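Local atomic coordinates of envelope glycoprotein (Thogoto virus, PDB entry 5XEA), a protein that probably attaches the virion to its host-cell receptor and afterwards induces fusion of the viral envelope with the host membrane. Residues W275-A280 against G415-E420; Q38-T43 against V149-Q154; K185-L190 against W423-K428; H174-P179 against D193-Q198. One frame throughout, in Å; residues are numbered along the deposited sequence.

Contact 1: residues W275-A280 against G415-E420; sequences WTVVTA and GTVQSE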
loop_
_atom_site.group_PDB
_atom_site.type_symbol
_atom_site.label_atom_id
_atom_site.label_comp_id
_atom_site.label_asym_id
_atom_site.label_seq_id
_atom_site.Cartn_x
_atom_site.Cartn_y
_atom_site.Cartn_z
ATOM N N TRP B 275 8.436 7.964 6.267
ATOM C CA TRP B 275 7.382 7.075 5.805
ATOM C C TRP B 275 7.890 6.012 4.844
ATOM O O TRP B 275 7.162 5.053 4.567
ATOM C CB TRP B 275 6.284 7.909 5.135
ATOM C CG TRP B 275 5.489 8.732 6.114
ATOM C CD1 TRP B 275 5.310 10.091 6.093
ATOM C CD2 TRP B 275 4.745 8.247 7.241
ATOM N NE1 TRP B 275 4.502 10.475 7.145
ATOM C CE2 TRP B 275 4.144 9.362 7.860
ATOM C CE3 TRP B 275 4.515 6.969 7.779
ATOM C CZ2 TRP B 275 3.339 9.245 8.990
ATOM C CZ3 TRP B 275 3.716 6.854 8.915
ATOM C CH2 TRP B 275 3.137 7.991 9.503
ATOM N N THR B 276 9.108 6.165 4.312
ATOM C CA THR B 276 9.688 5.146 3.444
ATOM C C THR B 276 10.050 3.863 4.198
ATOM O O THR B 276 10.352 2.858 3.550
ATOM C CB THR B 276 10.942 5.684 2.748
ATOM O OG1 THR B 276 11.946 5.992 3.731
ATOM C CG2 THR B 276 10.627 6.984 1.876
ATOM N N VAL B 277 10.007 3.856 5.530
ATOM C CA VAL B 277 10.254 2.625 6.286
ATOM C C VAL B 277 9.008 2.099 6.979
ATOM O O VAL B 277 9.068 1.031 7.593
ATOM C CB VAL B 277 11.408 2.781 7.304
ATOM C CG1 VAL B 277 12.663 3.299 6.626
ATOM C CG2 VAL B 277 11.001 3.684 8.469
ATOM N N VAL B 278 7.875 2.785 6.882
ATOM C CA VAL B 278 6.666 2.329 7.560
ATOM C C VAL B 278 5.851 1.483 6.584
ATOM O O VAL B 278 5.458 1.949 5.513
ATOM C CB VAL B 278 5.847 3.508 8.109
ATOM C CG1 VAL B 278 4.631 2.979 8.881
ATOM C CG2 VAL B 278 6.704 4.385 9.025
ATOM N N THR B 279 5.585 0.239 6.967
ATOM C CA THR B 279 4.869 -0.706 6.121
ATOM C C THR B 279 3.386 -0.352 6.020
ATOM O O THR B 279 2.733 -0.142 7.045
ATOM C CB THR B 279 4.999 -2.103 6.720
ATOM O OG1 THR B 279 6.370 -2.516 6.693
ATOM C CG2 THR B 279 4.131 -3.055 5.947
ATOM N N ALA B 280 2.837 -0.330 4.797
ATOM C CA ALA B 280 1.402 -0.120 4.603
ATOM C C ALA B 280 0.633 -1.418 4.825
ATOM O O ALA B 280 1.050 -2.501 4.385
ATOM C CB ALA B 280 1.104 0.416 3.196
ATOM N N GLY B 415 8.640 0.820 -2.533
ATOM C CA GLY B 415 8.733 -0.163 -1.474
ATOM C C GLY B 415 9.453 0.388 -0.256
ATOM O O GLY B 415 10.026 1.477 -0.280
ATOM N N THR B 416 9.440 -0.385 0.841
ATOM C CA THR B 416 10.137 0.074 2.027
ATOM C C THR B 416 11.642 -0.055 1.825
ATOM O O THR B 416 12.128 -0.916 1.085
ATOM C CB THR B 416 9.726 -0.717 3.292
ATOM O OG1 THR B 416 9.970 -2.110 3.080
ATOM C CG2 THR B 416 8.265 -0.502 3.642
ATOM N N VAL B 417 12.376 0.821 2.513
ATOM C CA VAL B 417 13.836 0.757 2.535
ATOM C C VAL B 417 14.305 -0.635 2.959
ATOM O O VAL B 417 15.189 -1.237 2.320
ATOM C CB VAL B 417 14.389 1.861 3.462
ATOM C CG1 VAL B 417 15.884 1.777 3.586
ATOM C CG2 VAL B 417 13.983 3.250 2.937
ATOM N N GLN B 418 13.698 -1.185 4.028
ATOM C CA GLN B 418 14.112 -2.501 4.529
ATOM C C GLN B 418 13.933 -3.588 3.483
ATOM O O GLN B 418 14.604 -4.615 3.561
ATOM C CB GLN B 418 13.327 -2.919 5.787
ATOM C CG GLN B 418 13.185 -1.854 6.858
ATOM C CD GLN B 418 11.974 -0.942 6.625
ATOM O OE1 GLN B 418 11.960 -0.156 5.687
ATOM N NE2 GLN B 418 10.971 -1.040 7.490
ATOM N N SER B 419 13.027 -3.394 2.520
ATOM C CA SER B 419 12.831 -4.381 1.466
ATOM C C SER B 419 14.001 -4.427 0.492
ATOM O O SER B 419 14.127 -5.402 -0.255
ATOM C CB SER B 419 11.552 -4.085 0.668
ATOM O OG SER B 419 10.379 -4.481 1.348
ATOM N N GLU B 420 14.839 -3.398 0.460
ATOM C CA GLU B 420 15.892 -3.362 -0.546
ATOM C C GLU B 420 17.000 -4.351 -0.210
ATOM O O GLU B 420 17.336 -4.555 0.951
ATOM C CB GLU B 420 16.461 -1.960 -0.656
ATOM C CG GLU B 420 15.430 -0.956 -1.140
ATOM C CD GLU B 420 15.976 0.427 -1.094
ATOM O OE1 GLU B 420 16.034 0.994 0.023
ATOM O OE2 GLU B 420 16.369 0.923 -2.169
#

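Contact 2: residues Q38-T43 against V149-Q154; sequences QNELLT and VFFNLQ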
loop_
_atom_site.group_PDB
_atom_site.type_symbol
_atom_site.label_atom_id
_atom_site.label_comp_id
_atom_site.label_asym_id
_atom_site.label_seq_id
_atom_site.Cartn_x
_atom_site.Cartn_y
_atom_site.Cartn_z
ATOM N N GLN B 38 18.262 7.346 -10.502
ATOM C CA GLN B 38 17.307 7.200 -9.408
ATOM C C GLN B 38 17.799 6.270 -8.291
ATOM O O GLN B 38 16.989 5.826 -7.466
ATOM C CB GLN B 38 15.965 6.710 -9.952
ATOM C CG GLN B 38 15.435 7.549 -11.108
ATOM C CD GLN B 38 14.038 8.086 -10.856
ATOM O OE1 GLN B 38 13.859 9.270 -10.561
ATOM N NE2 GLN B 38 13.039 7.218 -10.977
ATOM N N ASN B 39 19.106 5.983 -8.232
ATOM C CA ASN B 39 19.666 5.139 -7.184
ATOM C C ASN B 39 21.025 5.663 -6.737
ATOM O O ASN B 39 21.820 6.129 -7.560
ATOM C CB ASN B 39 19.816 3.684 -7.657
ATOM C CG ASN B 39 18.480 2.980 -7.824
ATOM O OD1 ASN B 39 17.585 3.102 -6.980
ATOM N ND2 ASN B 39 18.338 2.232 -8.915
ATOM N N GLU B 40 21.271 5.606 -5.423
ATOM C CA GLU B 40 22.614 5.647 -4.863
ATOM C C GLU B 40 23.217 4.252 -4.891
ATOM O O GLU B 40 22.521 3.255 -5.085
ATOM C CB GLU B 40 22.612 6.136 -3.421
ATOM C CG GLU B 40 21.847 7.393 -3.179
ATOM C CD GLU B 40 22.001 7.870 -1.760
ATOM O OE1 GLU B 40 21.405 7.253 -0.851
ATOM O OE2 GLU B 40 22.743 8.848 -1.545
ATOM N N LEU B 41 24.530 4.180 -4.696
ATOM C CA LEU B 41 25.225 2.906 -4.598
ATOM C C LEU B 41 25.602 2.678 -3.145
ATOM O O LEU B 41 26.390 3.443 -2.574
ATOM C CB LEU B 41 26.474 2.857 -5.476
ATOM C CG LEU B 41 27.019 1.433 -5.546
ATOM C CD1 LEU B 41 26.131 0.575 -6.437
ATOM C CD2 LEU B 41 28.468 1.406 -6.011
ATOM N N LEU B 42 25.016 1.656 -2.541
ATOM C CA LEU B 42 25.343 1.290 -1.172
ATOM C C LEU B 42 26.331 0.138 -1.221
ATOM O O LEU B 42 26.014 -0.942 -1.733
ATOM C CB LEU B 42 24.096 0.901 -0.380
ATOM C CG LEU B 42 24.384 0.154 0.928
ATOM C CD1 LEU B 42 25.041 1.065 1.957
ATOM C CD2 LEU B 42 23.107 -0.457 1.476
ATOM N N THR B 43 27.534 0.378 -0.733
ATOM C CA THR B 43 28.496 -0.692 -0.491
ATOM C C THR B 43 28.539 -0.941 1.008
ATOM O O THR B 43 28.797 -0.015 1.789
ATOM C CB THR B 43 29.881 -0.336 -1.029
ATOM O OG1 THR B 43 29.790 -0.115 -2.439
ATOM C CG2 THR B 43 30.853 -1.482 -0.768
ATOM N N VAL B 149 20.205 1.640 -3.955
ATOM C CA VAL B 149 19.119 2.000 -3.054
ATOM C C VAL B 149 18.513 3.325 -3.511
ATOM O O VAL B 149 19.238 4.237 -3.930
ATOM C CB VAL B 149 19.596 2.089 -1.592
ATOM C CG1 VAL B 149 20.088 0.688 -1.063
ATOM C CG2 VAL B 149 20.664 3.148 -1.457
ATOM N N PHE B 150 17.186 3.434 -3.432
ATOM C CA PHE B 150 16.559 4.692 -3.824
ATOM C C PHE B 150 16.819 5.755 -2.760
ATOM O O PHE B 150 17.260 5.460 -1.641
ATOM C CB PHE B 150 15.048 4.527 -4.061
ATOM C CG PHE B 150 14.262 4.087 -2.831
ATOM C CD1 PHE B 150 13.804 5.013 -1.905
ATOM C CD2 PHE B 150 13.957 2.750 -2.635
ATOM C CE1 PHE B 150 13.075 4.598 -0.795
ATOM C CE2 PHE B 150 13.231 2.332 -1.548
ATOM C CZ PHE B 150 12.788 3.248 -0.625
ATOM N N PHE B 151 16.542 7.010 -3.115
ATOM C CA PHE B 151 16.821 8.122 -2.220
ATOM C C PHE B 151 15.792 9.214 -2.475
ATOM O O PHE B 151 14.968 9.112 -3.382
ATOM C CB PHE B 151 18.255 8.640 -2.417
ATOM C CG PHE B 151 18.517 9.183 -3.808
ATOM C CD1 PHE B 151 18.312 10.522 -4.096
ATOM C CD2 PHE B 151 18.939 8.343 -4.824
ATOM C CE1 PHE B 151 18.537 11.019 -5.385
ATOM C CE2 PHE B 151 19.163 8.816 -6.100
ATOM C CZ PHE B 151 18.957 10.162 -6.386
ATOM N N ASN B 152 15.825 10.245 -1.630
ATOM C CA ASN B 152 15.069 11.467 -1.831
ATOM C C ASN B 152 16.032 12.625 -2.051
ATOM O O ASN B 152 17.221 12.538 -1.724
ATOM C CB ASN B 152 14.176 11.796 -0.627
ATOM C CG ASN B 152 12.959 10.890 -0.528
ATOM O OD1 ASN B 152 12.470 10.350 -1.531
ATOM N ND2 ASN B 152 12.455 10.729 0.689
ATOM N N LEU B 153 15.509 13.714 -2.614
ATOM C CA LEU B 153 16.175 15.003 -2.526
ATOM C C LEU B 153 15.486 15.833 -1.455
ATOM O O LEU B 153 14.339 15.579 -1.095
ATOM C CB LEU B 153 16.157 15.747 -3.866
ATOM C CG LEU B 153 16.992 15.214 -5.035
ATOM C CD1 LEU B 153 16.882 16.197 -6.220
ATOM C CD2 LEU B 153 18.445 14.962 -4.638
ATOM N N GLN B 154 16.193 16.836 -0.948
ATOM C CA GLN B 154 15.672 17.588 0.182
ATOM C C GLN B 154 16.362 18.939 0.258
ATOM O O GLN B 154 17.573 19.040 0.036
ATOM C CB GLN B 154 15.868 16.806 1.491
ATOM C CG GLN B 154 15.329 17.507 2.724
ATOM C CD GLN B 154 15.313 16.604 3.955
ATOM O OE1 GLN B 154 14.867 15.452 3.897
ATOM N NE2 GLN B 154 15.802 17.126 5.077
HETATM O O HOH W 1 19.137 6.352 0.296
#

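Contact 3: residues K185-L190 against W423-K428; sequences KDFSYL and WSFVVK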
loop_
_atom_site.group_PDB
_atom_site.type_symbol
_atom_site.label_atom_id
_atom_site.label_comp_id
_atom_site.label_asym_id
_atom_site.label_seq_id
_atom_site.Cartn_x
_atom_site.Cartn_y
_atom_site.Cartn_z
ATOM N N LYS B 185 29.705 -1.509 14.597
ATOM C CA LYS B 185 29.924 -2.881 15.077
ATOM C C LYS B 185 30.762 -3.611 14.035
ATOM O O LYS B 185 31.918 -3.207 13.829
ATOM C CB LYS B 185 28.567 -3.506 15.410
ATOM C CG LYS B 185 27.704 -2.716 16.351
ATOM C CD LYS B 185 26.775 -3.647 17.091
ATOM C CE LYS B 185 25.706 -2.933 17.884
ATOM N NZ LYS B 185 24.607 -2.454 16.975
ATOM N N ASP B 186 30.247 -4.650 13.366
ATOM C CA ASP B 186 30.979 -5.441 12.390
ATOM C C ASP B 186 30.928 -4.870 10.974
ATOM O O ASP B 186 31.735 -5.281 10.132
ATOM C CB ASP B 186 30.410 -6.867 12.400
ATOM C CG ASP B 186 28.906 -6.910 12.119
ATOM O OD1 ASP B 186 28.173 -5.971 12.533
ATOM O OD2 ASP B 186 28.462 -7.894 11.459
ATOM N N PHE B 187 30.018 -3.929 10.706
ATOM C CA PHE B 187 29.751 -3.404 9.378
ATOM C C PHE B 187 30.405 -2.043 9.185
ATOM O O PHE B 187 30.479 -1.223 10.105
ATOM C CB PHE B 187 28.234 -3.265 9.142
ATOM C CG PHE B 187 27.627 -4.399 8.357
ATOM C CD1 PHE B 187 27.562 -4.352 6.980
ATOM C CD2 PHE B 187 27.134 -5.520 9.002
ATOM C CE1 PHE B 187 26.998 -5.400 6.249
ATOM C CE2 PHE B 187 26.582 -6.578 8.285
ATOM C CZ PHE B 187 26.516 -6.516 6.911
ATOM N N SER B 188 30.856 -1.804 7.962
ATOM C CA SER B 188 31.023 -0.445 7.464
ATOM C C SER B 188 30.149 -0.249 6.231
ATOM O O SER B 188 29.836 -1.206 5.514
ATOM C CB SER B 188 32.493 -0.141 7.139
ATOM O OG SER B 188 33.290 -0.254 8.310
ATOM N N TYR B 189 29.762 1.002 5.993
ATOM C CA TYR B 189 28.848 1.367 4.922
ATOM C C TYR B 189 29.420 2.528 4.123
ATOM O O TYR B 189 29.881 3.522 4.694
ATOM C CB TYR B 189 27.480 1.786 5.457
ATOM C CG TYR B 189 26.845 0.801 6.401
ATOM C CD1 TYR B 189 25.902 -0.111 5.950
ATOM C CD2 TYR B 189 27.173 0.802 7.744
ATOM C CE1 TYR B 189 25.303 -1.019 6.821
ATOM C CE2 TYR B 189 26.580 -0.110 8.632
ATOM C CZ TYR B 189 25.648 -1.012 8.159
ATOM O OH TYR B 189 25.077 -1.899 9.041
ATOM N N LEU B 190 29.366 2.403 2.803
ATOM C CA LEU B 190 29.743 3.484 1.895
ATOM C C LEU B 190 28.574 3.754 0.948
ATOM O O LEU B 190 28.141 2.851 0.220
ATOM C CB LEU B 190 31.012 3.126 1.113
ATOM C CG LEU B 190 31.533 4.166 0.107
ATOM C CD1 LEU B 190 31.897 5.491 0.776
ATOM C CD2 LEU B 190 32.716 3.588 -0.633
ATOM N N TRP B 423 19.997 -3.250 2.174
ATOM C CA TRP B 423 19.805 -3.206 3.616
ATOM C C TRP B 423 19.400 -4.559 4.169
ATOM O O TRP B 423 19.797 -4.886 5.281
ATOM C CB TRP B 423 18.782 -2.145 4.004
ATOM C CG TRP B 423 19.181 -0.784 3.557
ATOM C CD1 TRP B 423 18.627 -0.064 2.550
ATOM C CD2 TRP B 423 20.232 0.019 4.101
ATOM N NE1 TRP B 423 19.259 1.160 2.435
ATOM C CE2 TRP B 423 20.253 1.229 3.376
ATOM C CE3 TRP B 423 21.169 -0.175 5.126
ATOM C CZ2 TRP B 423 21.165 2.244 3.645
ATOM C CZ3 TRP B 423 22.077 0.835 5.394
ATOM C CH2 TRP B 423 22.068 2.027 4.664
ATOM N N SER B 424 18.639 -5.365 3.414
ATOM C CA SER B 424 18.341 -6.708 3.893
ATOM C C SER B 424 19.589 -7.579 3.983
ATOM O O SER B 424 19.565 -8.572 4.705
ATOM C CB SER B 424 17.292 -7.382 3.004
ATOM O OG SER B 424 17.800 -7.640 1.715
ATOM N N PHE B 425 20.667 -7.221 3.269
ATOM C CA PHE B 425 21.961 -7.893 3.426
ATOM C C PHE B 425 22.454 -7.821 4.863
ATOM O O PHE B 425 23.072 -8.768 5.368
ATOM C CB PHE B 425 22.986 -7.248 2.484
ATOM C CG PHE B 425 24.377 -7.886 2.502
ATOM C CD1 PHE B 425 24.623 -9.073 1.824
ATOM C CD2 PHE B 425 25.445 -7.238 3.111
ATOM C CE1 PHE B 425 25.898 -9.646 1.807
ATOM C CE2 PHE B 425 26.737 -7.800 3.094
ATOM C CZ PHE B 425 26.963 -8.998 2.441
ATOM N N VAL B 426 22.228 -6.687 5.528
ATOM C CA VAL B 426 22.672 -6.533 6.916
ATOM C C VAL B 426 21.923 -7.497 7.830
ATOM O O VAL B 426 22.515 -8.108 8.731
ATOM C CB VAL B 426 22.483 -5.070 7.364
ATOM C CG1 VAL B 426 22.908 -4.882 8.833
ATOM C CG2 VAL B 426 23.208 -4.119 6.398
ATOM N N VAL B 427 20.607 -7.633 7.623
ATOM C CA VAL B 427 19.779 -8.530 8.433
ATOM C C VAL B 427 20.152 -9.982 8.176
ATOM O O VAL B 427 20.260 -10.781 9.116
ATOM C CB VAL B 427 18.279 -8.291 8.138
ATOM C CG1 VAL B 427 17.379 -9.219 9.021
ATOM C CG2 VAL B 427 17.905 -6.833 8.326
ATOM N N LYS B 428 20.339 -10.350 6.901
ATOM C CA LYS B 428 20.810 -11.696 6.561
ATOM C C LYS B 428 22.155 -12.007 7.210
ATOM O O LYS B 428 22.408 -13.145 7.626
ATOM C CB LYS B 428 20.919 -11.849 5.038
ATOM C CG LYS B 428 19.566 -11.951 4.329
ATOM C CD LYS B 428 19.700 -11.898 2.799
ATOM C CE LYS B 428 18.325 -11.645 2.158
ATOM N NZ LYS B 428 18.416 -11.329 0.699
#

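Contact 4: residues H174-P179 against D193-Q198; sequences HSAGEP and DNFEIQ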
loop_
_atom_site.group_PDB
_atom_site.type_symbol
_atom_site.label_atom_id
_atom_site.label_comp_id
_atom_site.label_asym_id
_atom_site.label_seq_id
_atom_site.Cartn_x
_atom_site.Cartn_y
_atom_site.Cartn_z
ATOM N N HIS B 174 23.210 15.023 2.424
ATOM C CA HIS B 174 24.566 15.305 1.989
ATOM C C HIS B 174 24.543 15.778 0.543
ATOM O O HIS B 174 23.578 15.551 -0.193
ATOM C CB HIS B 174 25.461 14.078 2.121
ATOM C CG HIS B 174 24.945 12.883 1.385
ATOM N ND1 HIS B 174 25.420 12.508 0.149
ATOM C CD2 HIS B 174 23.987 11.982 1.710
ATOM C CE1 HIS B 174 24.782 11.423 -0.256
ATOM N NE2 HIS B 174 23.904 11.087 0.672
ATOM N N SER B 175 25.629 16.432 0.141
ATOM C CA SER B 175 25.763 16.819 -1.252
ATOM C C SER B 175 26.044 15.588 -2.108
ATOM O O SER B 175 26.544 14.570 -1.628
ATOM C CB SER B 175 26.874 17.850 -1.417
ATOM O OG SER B 175 27.768 17.430 -2.428
ATOM N N ALA B 176 25.712 15.681 -3.393
ATOM C CA ALA B 176 25.894 14.535 -4.279
ATOM C C ALA B 176 27.362 14.173 -4.464
ATOM O O ALA B 176 27.665 13.032 -4.825
ATOM C CB ALA B 176 25.243 14.805 -5.641
ATOM N N GLY B 177 28.278 15.115 -4.234
ATOM C CA GLY B 177 29.693 14.816 -4.321
ATOM C C GLY B 177 30.335 14.326 -3.044
ATOM O O GLY B 177 31.479 13.870 -3.080
ATOM N N GLU B 178 29.633 14.422 -1.910
ATOM C CA GLU B 178 30.144 13.936 -0.631
ATOM C C GLU B 178 29.669 12.505 -0.405
ATOM O O GLU B 178 28.490 12.302 -0.080
ATOM C CB GLU B 178 29.678 14.821 0.526
ATOM C CG GLU B 178 30.174 16.248 0.507
ATOM C CD GLU B 178 29.590 17.091 1.636
ATOM O OE1 GLU B 178 28.435 16.828 2.045
ATOM O OE2 GLU B 178 30.286 18.013 2.119
ATOM N N PRO B 179 30.523 11.498 -0.551
ATOM C CA PRO B 179 30.105 10.133 -0.212
ATOM C C PRO B 179 29.931 10.000 1.291
ATOM O O PRO B 179 30.575 10.696 2.076
ATOM C CB PRO B 179 31.262 9.262 -0.716
ATOM C CG PRO B 179 32.221 10.201 -1.422
ATOM C CD PRO B 179 31.953 11.568 -0.885
ATOM N N ASP B 193 27.097 8.508 -4.732
ATOM C CA ASP B 193 26.198 9.048 -5.758
ATOM C C ASP B 193 26.950 9.151 -7.079
ATOM O O ASP B 193 27.869 9.963 -7.214
ATOM C CB ASP B 193 25.648 10.413 -5.354
ATOM C CG ASP B 193 24.886 10.362 -4.061
ATOM O OD1 ASP B 193 24.308 9.292 -3.774
ATOM O OD2 ASP B 193 24.863 11.377 -3.335
ATOM N N ASN B 194 26.575 8.317 -8.039
ATOM C CA ASN B 194 27.114 8.390 -9.396
ATOM C C ASN B 194 26.127 9.121 -10.312
ATOM O O ASN B 194 25.635 8.600 -11.316
ATOM C CB ASN B 194 27.437 6.989 -9.906
ATOM C CG ASN B 194 28.491 6.285 -9.055
ATOM O OD1 ASN B 194 29.522 6.865 -8.706
ATOM N ND2 ASN B 194 28.227 5.027 -8.712
ATOM N N PHE B 195 25.822 10.353 -9.918
ATOM C CA PHE B 195 24.883 11.204 -10.636
ATOM C C PHE B 195 25.125 12.638 -10.197
ATOM O O PHE B 195 25.811 12.898 -9.205
ATOM C CB PHE B 195 23.418 10.795 -10.390
ATOM C CG PHE B 195 23.003 10.787 -8.924
ATOM C CD1 PHE B 195 22.727 11.973 -8.249
ATOM C CD2 PHE B 195 22.852 9.581 -8.238
ATOM C CE1 PHE B 195 22.340 11.961 -6.915
ATOM C CE2 PHE B 195 22.464 9.558 -6.904
ATOM C CZ PHE B 195 22.210 10.748 -6.239
ATOM N N GLU B 196 24.532 13.566 -10.934
ATOM C CA GLU B 196 24.592 14.976 -10.589
ATOM C C GLU B 196 23.188 15.538 -10.438
ATOM O O GLU B 196 22.234 15.052 -11.055
ATOM C CB GLU B 196 25.367 15.770 -11.638
ATOM C CG GLU B 196 26.860 15.507 -11.605
ATOM C CD GLU B 196 27.476 15.511 -12.986
ATOM O OE1 GLU B 196 26.855 14.948 -13.912
ATOM O OE2 GLU B 196 28.576 16.083 -13.146
ATOM N N ILE B 197 23.069 16.546 -9.583
ATOM C CA ILE B 197 21.818 17.274 -9.435
ATOM C C ILE B 197 21.771 18.335 -10.527
ATOM O O ILE B 197 22.695 19.144 -10.657
ATOM C CB ILE B 197 21.694 17.894 -8.035
ATOM C CG1 ILE B 197 21.492 16.788 -6.992
ATOM C CG2 ILE B 197 20.553 18.888 -7.992
ATOM C CD1 ILE B 197 21.454 17.293 -5.568
ATOM N N GLN B 198 20.702 18.316 -11.321
ATOM C CA GLN B 198 20.530 19.191 -12.471
ATOM C C GLN B 198 19.432 20.201 -12.184
ATOM O O GLN B 198 18.378 19.848 -11.647
ATOM C CB GLN B 198 20.180 18.370 -13.713
ATOM C CG GLN B 198 21.000 17.103 -13.815
ATOM C CD GLN B 198 20.646 16.256 -15.013
ATOM O OE1 GLN B 198 19.550 15.704 -15.100
ATOM N NE2 GLN B 198 21.583 16.139 -15.946
#

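Contact 1: residues W275-A280 against G415-E420
The carbonyl oxygens of T276 and V277 are gripped by two successive residues of 415-420, V417 through its backbone and Q418 through its side chain. V417 N donates to T276 O at 3.1 Å, and T416 CA adds a CA-H...O contact to the same T276 O at 3.2 Å. Q418 NE2 lies 2.8 Å from V277 O, in the plane of that carbonyl and on a lone pair; the acceptor sits close to the plane of the Q418 amide. A bend in the glutamine chain at chi2 (87°) folds the amide back across the V277 side chain, leaving OE1 3.4 Å from V277 CB. OE1 is buried here and has no hydrogen-bond partner in the model.

Beta-branched residues fill the space beside these bonds. V277 CG1 meets V417 CB at 3.9 Å, and V417 CG2 touches T276 OG1 at 3.5 Å, while that hydroxyl makes its hydrogen bond to S274. The methyl of T416, CG2, lies 4.1 Å from T279 OG1.

The positive phi of G415 suits a glycine at the start of the segment. Residues 417-419 already have helical backbone angles, and E420, whose N binds V417 O, is the N-cap of helix 421-437. The other segment leads into the long helix 282-327. V417 also packs on F150 of strand 133-156 and L165 of strand 159-165, and T279 meets T279 of both neighbouring subunits, placing these two helix-entry loops at the centre of the trimer.

Contact 2: residues Q38-T43 against V149-Q154
E40 and V149 form an antiparallel hydrogen-bonded pair where strands 40-56 and 133-156 meet: E40 N donates to V149 O at 2.9 Å and V149 N to E40 O at 3.0 Å. The side chains of the two residues share one face of the sheet, with E40 CB 4.1 Å from V149 CG2. V149 also reaches L42, its CG1 lying 4.1 Å from L42 CB; a branched apolar residue fits well between the two.

The F151 side chain turns in toward the first segment, its CG lying between the backbone N and carbonyl carbon (chi1 62°). N39 N comes to the edge of the ring, near its plane and 3.5 Å from CE2. E40 CG approaches obliquely, 3.5 Å from F151 CD2, so the CG methylene of the glutamate offers an apolar surface to the ring while the carboxylate continues beyond.

That carboxylate is buried but well provided with partners. E40 OE1 takes a hydrogen bond from a water at 2.7 Å, which also donates to F150 O, and it is bonded to T164 OG1 of strand 159-165. E40 OE2 has a weak hydrogen bond with H174 NE2 and lies close to OD1 of D193. Two acidic groups this near each other, away from bulk solvent, probably raise each other's affinity for a proton, so that one may be shared between them or held by one of them.

Contact 3: residues K185-L190 against W423-K428
Helix 421-437 packs against an antiparallel sheet, and here its first turns run antiparallel to strand 187-192, with segment axes 11.3 Å apart and 175° between their directions. No hydrogen bond crosses this interface; it is built from aromatic rings and one valine. V426 points from the helix between F187 and Y189, the strand residues two apart that face it. Its CG2 sits over a face of the F187 ring in a CH-pi contact, 4.3 Å from the centroid, and also comes to the edge of Y189, 3.8 Å from CE1. The second branch, CG1, anti to the backbone N (chi1 179°), touches Y189 OH at 3.7 Å. Valine is short enough to let the F187 ring reach the helix backbone, CZ lying 3.8 Å from V426 CA.

F425 brings CD2 to the edge of F187, near its plane and 4.0 Å from CE1. W423, one turn before V426, sets CZ3 4.0 Å from Y189 CD1; the two planes stand 32° apart in an oblique pair.

Within the sheet, Y189 stacks on W182 and F187 meets Y46 of strand 40-56, whereas W423 extends over L42 and V149 and F425 packs on T145 of strand 133-156.

Contact 4: residues H174-P179 against D193-Q198
D193 directs its side chain at the type I beta turn S175-E178, which joins strand 171-174 to strand 180-184. Its CB lies 3.5 Å above the plane of the F195 ring, offset toward the rim, and 3.3 Å from A176 O. CG stands anti to the carbonyl carbon (chi1 -59°), which aims the carboxylate at H174. OD1 lies beside the E40 carboxylate. OD2 meets H174 CE1 at 3.1 Å, arriving at the edge of the imidazole and near its plane. The ring and carboxylate planes are only 17° apart, an approach that would let the carboxylate oxygen interact with the probably polarised CE1-H.

The histidine is fixed from both sides: NE2 bonds T164 OG1, and ND1 donates to S175 O at 2.9 Å. That carbonyl also accepts E178 N at 3.1 Å, the bond that closes the turn, and the two donors approach from opposite faces of its plane.

A176, at the second position of the turn, has a small side chain that lets the turn come close to 193-198: its CB touches F195 CE1 at 4.3 Å and lies beside CG1 of I197, the first residue of strand 197-209. Serine opens the turn with an ST turn of its own, S175 OG accepting G177 N at 3.0 Å.

In the fold
Contact 2 is the hub: its centre lies about 10, 14 and 16 Å from those of contacts 4, 1 and 3, and it touches all three. Strand 187-192 of contact 3 pairs with its strand 40-56 in one sheet, T43 O lying 2.7 Å from L190 N. F151 and F195 bring contact 4 against it, and E420 OE2 reaches F150 N, tying in contact 1. In sequence contact 2 closes before the others open; contacts 4 and 3 alternate their segments, and contact 1 falls within the span of contact 3, 415-420 running into helix 421-437. Distant segments thus converge, with contact 1 at the subunit interface, linking the sheet to the entries of helices 282-327 and 421-437.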